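Local coordinates for yfhH hypothetical protein (Bacillus subtilis, PDB 1SF9) that is of unknown function but forms a homodimer and has been proposed to be a transcriptional regulator, at residues Asp93-Ala105 / Tyr108-Ile121. Sequence-based numbering, arbitrary orientation.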
ATOM      1  N   ASP A  93     -15.552  -1.047  -4.193  1.00 15.54           N
ATOM      2  CA  ASP A  93     -15.086  -2.118  -5.077  1.00 12.85           C
ATOM      3  C   ASP A  93     -14.687  -3.401  -4.314  1.00  9.95           C
ATOM      4  O   ASP A  93     -14.344  -3.356  -3.126  1.00 12.13           O
ATOM      5  CB  ASP A  93     -13.849  -1.650  -5.869  1.00 12.95           C
ATOM      6  CG  ASP A  93     -14.142  -0.523  -6.853  1.00 21.34           C
ATOM      7  OD1 ASP A  93     -13.162  -0.013  -7.452  1.00 20.93           O
ATOM      8  OD2 ASP A  93     -15.320  -0.144  -7.042  1.00 19.64           O
ATOM      9  N   GLU A  94     -14.710  -4.521  -5.032  1.00 10.37           N
ATOM     10  CA  GLU A  94     -14.340  -5.855  -4.510  1.00  8.67           C
ATOM     11  C   GLU A  94     -13.189  -6.331  -5.371  1.00  8.24           C
ATOM     12  O   GLU A  94     -13.189  -6.124  -6.586  1.00  9.13           O
ATOM     13  CB  GLU A  94     -15.515  -6.838  -4.617  1.00 11.41           C
ATOM     14  CG  GLU A  94     -16.547  -6.628  -3.499  1.00 19.69           C
ATOM     15  CD  GLU A  94     -17.707  -7.623  -3.527  1.00 22.29           C
ATOM     16  OE1 GLU A  94     -17.608  -8.698  -4.165  1.00 21.96           O
ATOM     17  OE2 GLU A  94     -18.737  -7.315  -2.886  1.00 29.10           O
ATOM     18  N   PHE A  95     -12.207  -6.950  -4.731  1.00  5.71           N
ATOM     19  CA  PHE A  95     -11.005  -7.394  -5.416  1.00  6.14           C
ATOM     20  C   PHE A  95     -10.756  -8.864  -5.119  1.00  4.90           C
ATOM     21  O   PHE A  95     -10.659  -9.267  -3.966  1.00  5.67           O
ATOM     22  CB  PHE A  95      -9.845  -6.539  -4.897  1.00  5.50           C
ATOM     23  CG  PHE A  95      -8.521  -6.804  -5.565  1.00  4.73           C
ATOM     24  CD1 PHE A  95      -7.591  -7.644  -4.979  1.00  4.74           C
ATOM     25  CD2 PHE A  95      -8.178  -6.143  -6.747  1.00  4.33           C
ATOM     26  CE1 PHE A  95      -6.334  -7.818  -5.559  1.00  8.53           C
ATOM     27  CE2 PHE A  95      -6.917  -6.318  -7.332  1.00  5.84           C
ATOM     28  CZ  PHE A  95      -5.996  -7.148  -6.734  1.00  6.18           C
ATOM     29  N   THR A  96     -10.643  -9.645  -6.173  1.00  4.33           N
ATOM     30  CA  THR A  96     -10.369 -11.070  -6.051  1.00  4.90           C
ATOM     31  C   THR A  96      -8.874 -11.293  -6.252  1.00  3.66           C
ATOM     32  O   THR A  96      -8.296 -10.853  -7.244  1.00  6.33           O
ATOM     33  CB  THR A  96     -11.174 -11.845  -7.108  1.00  5.30           C
ATOM     34  OG1 THR A  96     -12.580 -11.567  -6.914  1.00  5.15           O
ATOM     35  CG2 THR A  96     -10.890 -13.346  -7.009  1.00  6.91           C
ATOM     36  N   ILE A  97      -8.247 -11.992  -5.311  1.00  4.21           N
ATOM     37  CA  ILE A  97      -6.815 -12.234  -5.407  1.00  5.49           C
ATOM     38  C   ILE A  97      -6.468 -13.388  -6.362  1.00  6.38           C
ATOM     39  O   ILE A  97      -7.079 -14.448  -6.304  1.00  7.64           O
ATOM     40  CB  ILE A  97      -6.235 -12.582  -4.028  1.00  5.35           C
ATOM     41  CG1 ILE A  97      -6.424 -11.389  -3.090  1.00  3.79           C
ATOM     42  CG2 ILE A  97      -4.716 -12.918  -4.135  1.00  6.48           C
ATOM     43  CD1 ILE A  97      -5.676 -11.562  -1.737  1.00  7.23           C
ATOM     44  N   SER A  98      -5.494 -13.162  -7.238  1.00  5.24           N
ATOM     45  CA  SER A  98      -5.021 -14.203  -8.155  1.00  8.62           C
ATOM     46  C   SER A  98      -3.821 -14.863  -7.473  1.00  6.30           C
ATOM     47  O   SER A  98      -3.697 -16.101  -7.422  1.00  7.51           O
ATOM     48  CB  SER A  98      -4.612 -13.616  -9.505  1.00  9.32           C
ATOM     49  OG  SER A  98      -5.760 -13.122 -10.202  1.00  9.38           O
ATOM     50  N   TYR A  99      -2.901 -14.024  -6.991  1.00  5.05           N
ATOM     51  CA  TYR A  99      -1.741 -14.528  -6.263  1.00  4.46           C
ATOM     52  C   TYR A  99      -1.078 -13.414  -5.475  1.00  6.16           C
ATOM     53  O   TYR A  99      -1.395 -12.222  -5.631  1.00  6.58           O
ATOM     54  CB  TYR A  99      -0.688 -15.178  -7.201  1.00  4.55           C
ATOM     55  CG  TYR A  99      -0.091 -14.233  -8.208  1.00  6.51           C
ATOM     56  CD1 TYR A  99       1.075 -13.516  -7.923  1.00  8.38           C
ATOM     57  CD2 TYR A  99      -0.707 -14.026  -9.434  1.00  8.06           C
ATOM     58  CE1 TYR A  99       1.610 -12.611  -8.858  1.00 10.73           C
ATOM     59  CE2 TYR A  99      -0.180 -13.114 -10.364  1.00  9.68           C
ATOM     60  CZ  TYR A  99       0.974 -12.421 -10.061  1.00 11.57           C
ATOM     61  OH  TYR A  99       1.481 -11.530 -10.991  1.00 14.96           O
ATOM     62  N   LEU A 100      -0.168 -13.800  -4.599  1.00  6.60           N
ATOM     63  CA  LEU A 100       0.544 -12.824  -3.783  1.00  8.83           C
ATOM     64  C   LEU A 100       2.002 -12.759  -4.206  1.00  9.15           C
ATOM     65  O   LEU A 100       2.565 -13.757  -4.675  1.00  9.99           O
ATOM     66  CB  LEU A 100       0.496 -13.227  -2.308  1.00  8.20           C
ATOM     67  CG  LEU A 100      -0.897 -13.398  -1.679  1.00 12.63           C
ATOM     68  CD1 LEU A 100      -0.767 -14.056  -0.331  1.00 19.23           C
ATOM     69  CD2 LEU A 100      -1.550 -12.036  -1.555  1.00 11.99           C
ATOM     70  N   ASN A 101       2.598 -11.567  -4.092  1.00  6.94           N
ATOM     71  CA  ASN A 101       4.032 -11.437  -4.366  1.00  8.86           C
ATOM     72  C   ASN A 101       4.513 -10.265  -3.514  1.00  9.63           C
ATOM     73  O   ASN A 101       4.030  -9.143  -3.656  1.00  8.95           O
ATOM     74  CB  ASN A 101       4.331 -11.183  -5.834  1.00 11.76           C
ATOM     75  CG  ASN A 101       5.821 -11.256  -6.115  1.00 16.30           C
ATOM     76  OD1 ASN A 101       6.535 -11.985  -5.442  1.00 20.27           O
ATOM     77  ND2 ASN A 101       6.280 -10.522  -7.101  1.00 24.02           N
ATOM     78  N   GLY A 102       5.455 -10.535  -2.622  1.00  7.32           N
ATOM     79  CA  GLY A 102       5.923  -9.493  -1.738  1.00  8.47           C
ATOM     80  C   GLY A 102       4.759  -9.064  -0.855  1.00  9.91           C
ATOM     81  O   GLY A 102       4.054  -9.909  -0.288  1.00 11.41           O
ATOM     82  N   VAL A 103       4.548  -7.754  -0.731  1.00  7.14           N
ATOM     83  CA  VAL A 103       3.437  -7.257   0.078  1.00  6.30           C
ATOM     84  C   VAL A 103       2.238  -6.881  -0.797  1.00  5.65           C
ATOM     85  O   VAL A 103       1.325  -6.198  -0.346  1.00  6.25           O
ATOM     86  CB  VAL A 103       3.852  -6.028   0.955  1.00  7.90           C
ATOM     87  CG1 VAL A 103       5.014  -6.434   1.874  1.00 12.31           C
ATOM     88  CG2 VAL A 103       4.236  -4.852   0.100  1.00  7.85           C
ATOM     89  N   PHE A 104       2.237  -7.350  -2.038  1.00  6.29           N
ATOM     90  CA  PHE A 104       1.113  -7.038  -2.924  1.00  6.55           C
ATOM     91  C   PHE A 104       0.264  -8.238  -3.257  1.00  6.22           C
ATOM     92  O   PHE A 104       0.706  -9.395  -3.222  1.00  7.17           O
ATOM     93  CB  PHE A 104       1.616  -6.438  -4.247  1.00  7.54           C
ATOM     94  CG  PHE A 104       2.213  -5.065  -4.103  1.00  9.88           C
ATOM     95  CD1 PHE A 104       1.398  -3.947  -4.185  1.00  8.41           C
ATOM     96  CD2 PHE A 104       3.575  -4.902  -3.818  1.00 12.97           C
ATOM     97  CE1 PHE A 104       1.936  -2.647  -3.976  1.00 14.03           C
ATOM     98  CE2 PHE A 104       4.117  -3.617  -3.611  1.00 14.13           C
ATOM     99  CZ  PHE A 104       3.292  -2.500  -3.687  1.00 14.14           C
ATOM    100  N   ALA A 105      -0.995  -7.950  -3.544  1.00  3.29           N
ATOM    101  CA  ALA A 105      -1.888  -8.983  -4.003  1.00  4.87           C
ATOM    102  C   ALA A 105      -2.161  -8.629  -5.471  1.00  4.91           C
ATOM    103  O   ALA A 105      -2.589  -7.517  -5.798  1.00  5.68           O
ATOM    104  CB  ALA A 105      -3.189  -8.968  -3.210  1.00  4.44           C
ATOM    105  N   TYR A 108      -7.846  -8.907  -9.566  1.00  3.58           N
ATOM    106  CA  TYR A 108      -8.670  -8.005 -10.357  1.00  4.80           C
ATOM    107  C   TYR A 108      -9.902  -7.538  -9.584  1.00  5.80           C
ATOM    108  O   TYR A 108     -10.401  -8.196  -8.660  1.00  5.15           O
ATOM    109  CB  TYR A 108      -9.159  -8.691 -11.653  1.00  5.54           C
ATOM    110  CG  TYR A 108      -9.906  -9.973 -11.396  1.00  6.52           C
ATOM    111  CD1 TYR A 108      -9.212 -11.180 -11.232  1.00  2.00           C
ATOM    112  CD2 TYR A 108     -11.303  -9.969 -11.251  1.00  3.09           C
ATOM    113  CE1 TYR A 108      -9.895 -12.376 -10.919  1.00  5.86           C
ATOM    114  CE2 TYR A 108     -11.992 -11.151 -10.942  1.00  6.98           C
ATOM    115  CZ  TYR A 108     -11.285 -12.345 -10.783  1.00  5.32           C
ATOM    116  OH  TYR A 108     -11.970 -13.518 -10.522  1.00  7.66           O
ATOM    117  N   ARG A 109     -10.387  -6.372  -9.965  1.00  5.86           N
ATOM    118  CA  ARG A 109     -11.604  -5.852  -9.356  1.00  5.71           C
ATOM    119  C   ARG A 109     -12.790  -6.509 -10.073  1.00  4.01           C
ATOM    120  O   ARG A 109     -12.735  -6.742 -11.275  1.00  7.36           O
ATOM    121  CB  ARG A 109     -11.665  -4.354  -9.560  1.00  6.44           C
ATOM    122  CG  ARG A 109     -10.588  -3.620  -8.767  1.00  5.72           C
ATOM    123  CD  ARG A 109     -10.644  -2.118  -9.081  1.00  8.01           C
ATOM    124  NE  ARG A 109      -9.418  -1.499  -8.556  1.00  8.12           N
ATOM    125  CZ  ARG A 109      -9.355  -0.676  -7.520  1.00  8.64           C
ATOM    126  NH1 ARG A 109      -8.174  -0.217  -7.143  1.00 11.09           N
ATOM    127  NH2 ARG A 109     -10.446  -0.290  -6.865  1.00 17.18           N
ATOM    128  N   THR A 110     -13.866  -6.799  -9.342  1.00  6.37           N
ATOM    129  CA  THR A 110     -15.022  -7.426  -9.984  1.00  8.06           C
ATOM    130  C   THR A 110     -15.627  -6.468 -11.019  1.00  9.34           C
ATOM    131  O   THR A 110     -16.291  -6.909 -11.957  1.00  8.12           O
ATOM    132  CB  THR A 110     -16.081  -7.846  -8.950  1.00  9.71           C
ATOM    133  OG1 THR A 110     -16.541  -6.709  -8.224  1.00  9.59           O
ATOM    134  CG2 THR A 110     -15.492  -8.814  -7.953  1.00  9.70           C
ATOM    135  N   SER A 111     -15.370  -5.169 -10.871  1.00  8.48           N
ATOM    136  CA  SER A 111     -15.876  -4.203 -11.843  1.00  9.89           C
ATOM    137  C   SER A 111     -14.979  -4.055 -13.092  1.00  8.82           C
ATOM    138  O   SER A 111     -15.371  -3.406 -14.072  1.00  9.59           O
ATOM    139  CB  SER A 111     -16.075  -2.829 -11.185  1.00 11.25           C
ATOM    140  OG  SER A 111     -14.884  -2.359 -10.597  1.00 14.79           O
ATOM    141  N   SER A 112     -13.792  -4.653 -13.073  1.00  7.10           N
ATOM    142  CA  SER A 112     -12.893  -4.619 -14.250  1.00  7.51           C
ATOM    143  C   SER A 112     -12.157  -5.958 -14.248  1.00  8.51           C
ATOM    144  O   SER A 112     -10.907  -6.035 -14.126  1.00  6.71           O
ATOM    145  CB  SER A 112     -11.905  -3.451 -14.168  1.00  8.99           C
ATOM    146  OG  SER A 112     -11.146  -3.450 -12.969  1.00 11.13           O
ATOM    147  N   PRO A 113     -12.921  -7.049 -14.393  1.00  6.46           N
ATOM    148  CA  PRO A 113     -12.315  -8.383 -14.377  1.00  6.31           C
ATOM    149  C   PRO A 113     -11.352  -8.750 -15.502  1.00  7.15           C
ATOM    150  O   PRO A 113     -10.672  -9.763 -15.415  1.00 10.44           O
ATOM    151  CB  PRO A 113     -13.532  -9.302 -14.291  1.00  6.82           C
ATOM    152  CG  PRO A 113     -14.531  -8.571 -15.087  1.00  8.24           C
ATOM    153  CD  PRO A 113     -14.374  -7.144 -14.655  1.00  6.24           C
ATOM    154  N   GLN A 114     -11.268  -7.905 -16.518  1.00  8.72           N
ATOM    155  CA  GLN A 114     -10.352  -8.143 -17.615  1.00  9.83           C
ATOM    156  C   GLN A 114      -8.986  -7.510 -17.359  1.00  8.38           C
ATOM    157  O   GLN A 114      -8.082  -7.630 -18.187  1.00 12.18           O
ATOM    158  CB  GLN A 114     -10.943  -7.573 -18.902  1.00 12.48           C
ATOM    159  CG  GLN A 114     -11.095  -6.032 -18.918  1.00 13.75           C
ATOM    160  CD  GLN A 114     -12.196  -5.446 -17.979  1.00 17.77           C
ATOM    161  OE1 GLN A 114     -12.331  -4.239 -17.873  1.00 25.83           O
ATOM    162  NE2 GLN A 114     -12.963  -6.287 -17.344  1.00 19.91           N
ATOM    163  N   GLN A 115      -8.838  -6.841 -16.217  1.00  8.13           N
ATOM    164  CA  GLN A 115      -7.582  -6.139 -15.900  1.00  9.48           C
ATOM    165  C   GLN A 115      -6.877  -6.675 -14.663  1.00  9.35           C
ATOM    166  O   GLN A 115      -7.322  -6.417 -13.540  1.00  8.88           O
ATOM    167  CB  GLN A 115      -7.883  -4.640 -15.681  1.00  7.94           C
ATOM    168  CG  GLN A 115      -8.768  -4.008 -16.763  1.00 10.12           C
ATOM    169  CD  GLN A 115      -8.948  -2.507 -16.612  1.00 11.04           C
ATOM    170  OE1 GLN A 115      -8.654  -1.935 -15.570  1.00 12.09           O
ATOM    171  NE2 GLN A 115      -9.463  -1.873 -17.651  1.00 15.11           N
ATOM    172  N   GLU A 116      -5.786  -7.398 -14.858  0.70  9.57           N
ATOM    173  CA  GLU A 116      -5.079  -7.904 -13.707  0.70 10.87           C
ATOM    174  C   GLU A 116      -4.324  -6.691 -13.180  0.70 12.10           C
ATOM    175  O   GLU A 116      -3.909  -5.813 -13.947  0.70 15.33           O
ATOM    176  CB  GLU A 116      -4.130  -9.040 -14.129  0.70 15.16           C
ATOM    177  CG  GLU A 116      -3.330  -9.699 -12.998  0.70 18.55           C
ATOM    178  CD  GLU A 116      -4.146 -10.596 -12.064  0.70 19.35           C
ATOM    179  OE1 GLU A 116      -5.329 -10.890 -12.339  0.70 19.25           O
ATOM    180  OE2 GLU A 116      -3.575 -11.027 -11.040  0.70 21.68           O
ATOM    181  N   GLU A 117      -4.220  -6.590 -11.864  1.00  9.25           N
ATOM    182  CA  GLU A 117      -3.504  -5.486 -11.275  1.00 10.05           C
ATOM    183  C   GLU A 117      -3.028  -5.754  -9.877  1.00 10.37           C
ATOM    184  O   GLU A 117      -3.417  -6.748  -9.263  1.00  8.44           O
ATOM    185  CB  GLU A 117      -4.399  -4.291 -11.266  1.00 13.56           C
ATOM    186  CG  GLU A 117      -5.722  -4.596 -10.655  1.00 12.65           C
ATOM    187  CD  GLU A 117      -6.268  -3.386 -10.007  1.00 18.84           C
ATOM    188  OE1 GLU A 117      -7.444  -3.034 -10.243  1.00 15.09           O
ATOM    189  OE2 GLU A 117      -5.483  -2.799  -9.260  1.00 20.37           O
ATOM    190  N   ALA A 118      -2.206  -4.852  -9.351  1.00  6.06           N
ATOM    191  CA  ALA A 118      -1.669  -5.106  -8.019  1.00  6.14           C
ATOM    192  C   ALA A 118      -2.053  -4.083  -6.983  1.00  6.11           C
ATOM    193  O   ALA A 118      -1.969  -2.890  -7.261  1.00  7.50           O
ATOM    194  CB  ALA A 118      -0.165  -5.163  -8.099  1.00  7.20           C
ATOM    195  N   LEU A 119      -2.451  -4.557  -5.798  1.00  4.66           N
ATOM    196  CA  LEU A 119      -2.778  -3.674  -4.662  1.00  4.57           C
ATOM    197  C   LEU A 119      -2.029  -4.124  -3.419  1.00  4.55           C
ATOM    198  O   LEU A 119      -1.812  -5.322  -3.205  1.00  5.93           O
ATOM    199  CB  LEU A 119      -4.268  -3.722  -4.307  1.00  6.29           C
ATOM    200  CG  LEU A 119      -5.248  -3.149  -5.327  1.00  7.80           C
ATOM    201  CD1 LEU A 119      -6.683  -3.481  -4.891  1.00  9.90           C
ATOM    202  CD2 LEU A 119      -5.049  -1.647  -5.414  1.00 11.13           C
ATOM    203  N   PRO A 120      -1.619  -3.168  -2.562  0.60  6.10           N
ATOM    204  CA  PRO A 120      -0.901  -3.562  -1.339  0.60  5.83           C
ATOM    205  C   PRO A 120      -1.882  -4.329  -0.451  0.60  6.29           C
ATOM    206  O   PRO A 120      -3.058  -3.991  -0.406  0.60  6.56           O
ATOM    207  CB  PRO A 120      -0.521  -2.233  -0.708  0.60  6.59           C
ATOM    208  CG  PRO A 120      -0.501  -1.261  -1.871  0.60  8.13           C
ATOM    209  CD  PRO A 120      -1.696  -1.702  -2.682  0.60  6.32           C
ATOM    210  N   ILE A 121      -1.421  -5.356   0.256  1.00  4.71           N
ATOM    211  CA  ILE A 121      -2.349  -6.112   1.086  1.00  5.22           C
ATOM    212  C   ILE A 121      -3.019  -5.292   2.185  1.00  4.63           C
ATOM    213  O   ILE A 121      -4.065  -5.666   2.685  1.00  6.15           O
ATOM    214  CB  ILE A 121      -1.707  -7.396   1.673  1.00  5.77           C
ATOM    215  CG1 ILE A 121      -0.425  -7.064   2.427  1.00  7.96           C
ATOM    216  CG2 ILE A 121      -1.409  -8.374   0.541  1.00  8.17           C
ATOM    217  CD1 ILE A 121       0.233  -8.297   3.074  1.00  8.40           C
TER
HETATM  218  O   HOH W   1     -15.411  -3.912  -7.838  1.00 16.10           O
HETATM  219  O   HOH W   2     -14.079 -12.835  -8.874  1.00  8.57           O
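The Phe95 ring is sandwiched between the backbone at Tyr108 and the Leu119 side chain: Leu119 CD1 makes a CH-pi contact over one face, 3.8 Å from the ring centroid, Tyr108 N approaches the opposite face, and Glu117 O meets the edge. This is the tight part of the contact; CG of Phe95 stands anti to the backbone N (chi1 -176°), which carries the ring under Leu119, and Val88 of strand 85-88 touches both side chains. Thr96 N donates a hydrogen bond to Tyr108 O at 2.9 Å, pairing strands 94-101 and 104-109; Ala105 N donates one to Leu119 O at 2.8 Å, almost straight (176°), pairing 104-109 with 115-120. Beside the first pair, Thr96 CB sits over the Tyr108 ring, and a water joins Thr96 OG1 to Tyr108 OH; Thr96 OG1 is also hydrogen-bonded to Thr85 OG1.

The solvent side is polar and looser. Arg109 NH2 reaches the anti lone pair of Asp93 OD1 at 2.8 Å, with carboxylate and guanidinium planes nearly perpendicular, while Arg109 NE meets Glu117 OE1 at 3.0 Å; two salt bridges, the one to Asp93 bent, hold the guanidinium. A second water links Glu94 N to the hydroxyls of Thr110 and Ser111. With a type II' turn from Asn101 to Phe104, the whole is an antiparallel beta meander.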